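Emp47p (form2) (Saccharomyces cerevisiae, PDB 2A70) takes part in the secretion of glycoproteins, is required for Emp46p to leave the endoplasmic reticulum, and belongs to the legume-like lectin family. Local coordinates at residues K60-M65 and Y163-D168. Residues are numbered along the deposited sequence; the frame is centred on the assembly and turned at random. Where two conformers were deposited one is given.
Sequences KDSFTM and YDLEDD
Ser62 OG is gripped twice by the turn that follows Tyr163. Ser62 OG donates to Glu166 OE1 at 2.6 Å, meeting the carboxylate on its syn side but 34° out of plane. Leu165 N donates to Ser62 OG at 2.8 Å. The Glu166 chain bends at chi2 (71°), which brings OE1 back to Ser62 OG. A water accepts from Ser62 N and donates to Glu166 OE2 and Asp61 OD2, so it bridges two acids that would otherwise probably repel. Leu165 CD1 lies 3.4 Å from Asp61 C, against the backbone. Within the turn, Glu166 N donates to Asp164 OD1, forming an Asx turn.

Next to the serine, Phe63 and Tyr163 form an antiparallel hydrogen-bonded pair. Phe63 N reaches Tyr163 O at 3.1 Å, and Tyr163 N reaches Phe63 O at 2.9 Å. Tyr163 CB sits over one face of the Phe63 ring as a CH-pi contact, 4.0 Å from its centroid. The two rings are inclined at 45°.

The contact joins the start of strand 63-72 to the end of strand 157-164 in one sheet of the lectin beta-sandwich. Phe63 stacks on Phe86 of the other sheet, and strand 210-220 flanks strand 63-72 on its other edge.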
loop_
_atom_site.group_PDB
_atom_site.type_symbol
_atom_site.label_atom_id
_atom_site.label_comp_id
_atom_site.label_asym_id
_atom_site.label_seq_id
_atom_site.Cartn_x
_atom_site.Cartn_y
_atom_site.Cartn_z
ATOM N N LYS A 60 -10.238 -8.612 14.078
ATOM C CA LYS A 60 -11.289 -9.378 14.720
ATOM C C LYS A 60 -12.419 -9.734 13.760
ATOM O O LYS A 60 -13.201 -10.649 14.035
ATOM C CB LYS A 60 -11.852 -8.593 15.927
ATOM C CG LYS A 60 -10.878 -8.527 17.119
ATOM C CD LYS A 60 -11.212 -9.657 18.067
ATOM C CE LYS A 60 -10.355 -9.652 19.323
ATOM N NZ LYS A 60 -10.627 -8.402 20.102
ATOM N N ASP A 61 -12.536 -8.993 12.658
ATOM C CA ASP A 61 -13.664 -9.086 11.768
ATOM C C ASP A 61 -13.205 -8.745 10.339
ATOM O O ASP A 61 -12.133 -8.201 10.139
ATOM C CB ASP A 61 -14.770 -8.134 12.217
ATOM C CG ASP A 61 -15.573 -8.770 13.351
ATOM O OD1 ASP A 61 -15.665 -8.082 14.377
ATOM O OD2 ASP A 61 -16.005 -9.920 13.060
ATOM N N SER A 62 -14.028 -9.068 9.382
ATOM C CA SER A 62 -13.809 -8.719 7.983
ATOM C C SER A 62 -13.560 -7.226 7.823
ATOM O O SER A 62 -14.065 -6.420 8.609
ATOM C CB SER A 62 -15.033 -9.126 7.181
ATOM O OG SER A 62 -15.227 -10.544 7.310
ATOM N N PHE A 63 -12.847 -6.862 6.765
ATOM C CA PHE A 63 -12.526 -5.460 6.544
ATOM C C PHE A 63 -12.286 -5.203 5.046
ATOM O O PHE A 63 -12.015 -6.124 4.280
ATOM C CB PHE A 63 -11.323 -4.983 7.374
ATOM C CG PHE A 63 -10.019 -5.629 7.004
ATOM C CD1 PHE A 63 -9.195 -5.046 6.059
ATOM C CD2 PHE A 63 -9.562 -6.820 7.562
ATOM C CE1 PHE A 63 -8.006 -5.597 5.678
ATOM C CE2 PHE A 63 -8.334 -7.379 7.178
ATOM C CZ PHE A 63 -7.542 -6.775 6.231
ATOM N N THR A 64 -12.295 -3.912 4.755
ATOM C CA THR A 64 -11.958 -3.379 3.451
ATOM C C THR A 64 -10.970 -2.199 3.610
ATOM O O THR A 64 -11.216 -1.344 4.477
ATOM C CB THR A 64 -13.211 -2.822 2.767
ATOM O OG1 THR A 64 -14.197 -3.869 2.666
ATOM C CG2 THR A 64 -12.991 -2.288 1.348
ATOM N N MET A 65 -9.980 -2.161 2.740
ATOM C CA MET A 65 -9.147 -0.974 2.655
ATOM C C MET A 65 -9.123 -0.513 1.215
ATOM O O MET A 65 -8.794 -1.298 0.313
ATOM C CB MET A 65 -7.739 -1.346 3.078
ATOM C CG MET A 65 -7.367 -1.397 4.527
ATOM S SD MET A 65 -5.576 -1.365 4.496
ATOM C CE MET A 65 -5.177 -2.671 3.321
ATOM N N TYR A 163 -11.107 -8.512 2.910
ATOM C CA TYR A 163 -10.791 -9.746 3.623
ATOM C C TYR A 163 -12.084 -10.189 4.296
ATOM O O TYR A 163 -12.568 -9.528 5.210
ATOM C CB TYR A 163 -9.694 -9.547 4.661
ATOM C CG TYR A 163 -9.256 -10.832 5.332
ATOM C CD1 TYR A 163 -8.739 -11.864 4.582
ATOM C CD2 TYR A 163 -9.382 -10.963 6.711
ATOM C CE1 TYR A 163 -8.328 -13.049 5.191
ATOM C CE2 TYR A 163 -8.973 -12.146 7.332
ATOM C CZ TYR A 163 -8.451 -13.180 6.571
ATOM O OH TYR A 163 -8.051 -14.341 7.161
ATOM N N ASP A 164 -12.652 -11.267 3.766
ATOM C CA ASP A 164 -14.002 -11.690 4.081
ATOM C C ASP A 164 -14.013 -12.999 4.866
ATOM O O ASP A 164 -13.957 -14.103 4.302
ATOM C CB ASP A 164 -14.837 -11.802 2.794
ATOM C CG ASP A 164 -16.324 -11.931 3.097
ATOM O OD1 ASP A 164 -16.719 -12.077 4.286
ATOM O OD2 ASP A 164 -17.112 -11.912 2.135
ATOM N N LEU A 165 -14.104 -12.865 6.209
ATOM C CA LEU A 165 -14.207 -14.015 7.079
ATOM C C LEU A 165 -15.513 -14.778 6.865
ATOM O O LEU A 165 -15.566 -15.924 7.268
ATOM C CB LEU A 165 -14.123 -13.596 8.562
ATOM C CG LEU A 165 -12.724 -12.985 8.903
ATOM C CD1 LEU A 165 -12.858 -12.160 10.187
ATOM C CD2 LEU A 165 -11.618 -14.024 9.004
ATOM N N GLU A 166 -16.502 -14.130 6.290
ATOM C CA GLU A 166 -17.825 -14.731 6.093
ATOM C C GLU A 166 -17.905 -15.364 4.704
ATOM O O GLU A 166 -19.006 -15.806 4.331
ATOM C CB GLU A 166 -18.937 -13.708 6.268
ATOM C CG GLU A 166 -19.148 -13.236 7.673
ATOM C CD GLU A 166 -18.032 -12.343 8.179
ATOM O OE1 GLU A 166 -17.727 -11.312 7.537
ATOM O OE2 GLU A 166 -17.509 -12.683 9.265
ATOM N N ASP A 167 -16.788 -15.473 3.984
ATOM C CA ASP A 167 -16.732 -16.149 2.689
ATOM C C ASP A 167 -15.479 -17.028 2.699
ATOM O O ASP A 167 -14.739 -17.056 1.726
ATOM C CB ASP A 167 -16.743 -15.161 1.529
ATOM C CG ASP A 167 -17.032 -15.787 0.180
ATOM O OD1 ASP A 167 -17.368 -16.984 0.142
ATOM O OD2 ASP A 167 -16.927 -15.064 -0.829
ATOM N N ASP A 168 -15.260 -17.748 3.800
ATOM C CA ASP A 168 -14.144 -18.680 3.992
ATOM C C ASP A 168 -12.789 -18.014 3.767
ATOM O O ASP A 168 -11.885 -18.543 3.111
ATOM C CB ASP A 168 -14.296 -19.976 3.141
ATOM C CG ASP A 168 -15.530 -20.770 3.471
ATOM O OD1 ASP A 168 -15.725 -21.067 4.665
ATOM O OD2 ASP A 168 -16.313 -21.116 2.577
HETATM O O HOH W 1 -16.550 -10.151 10.380
#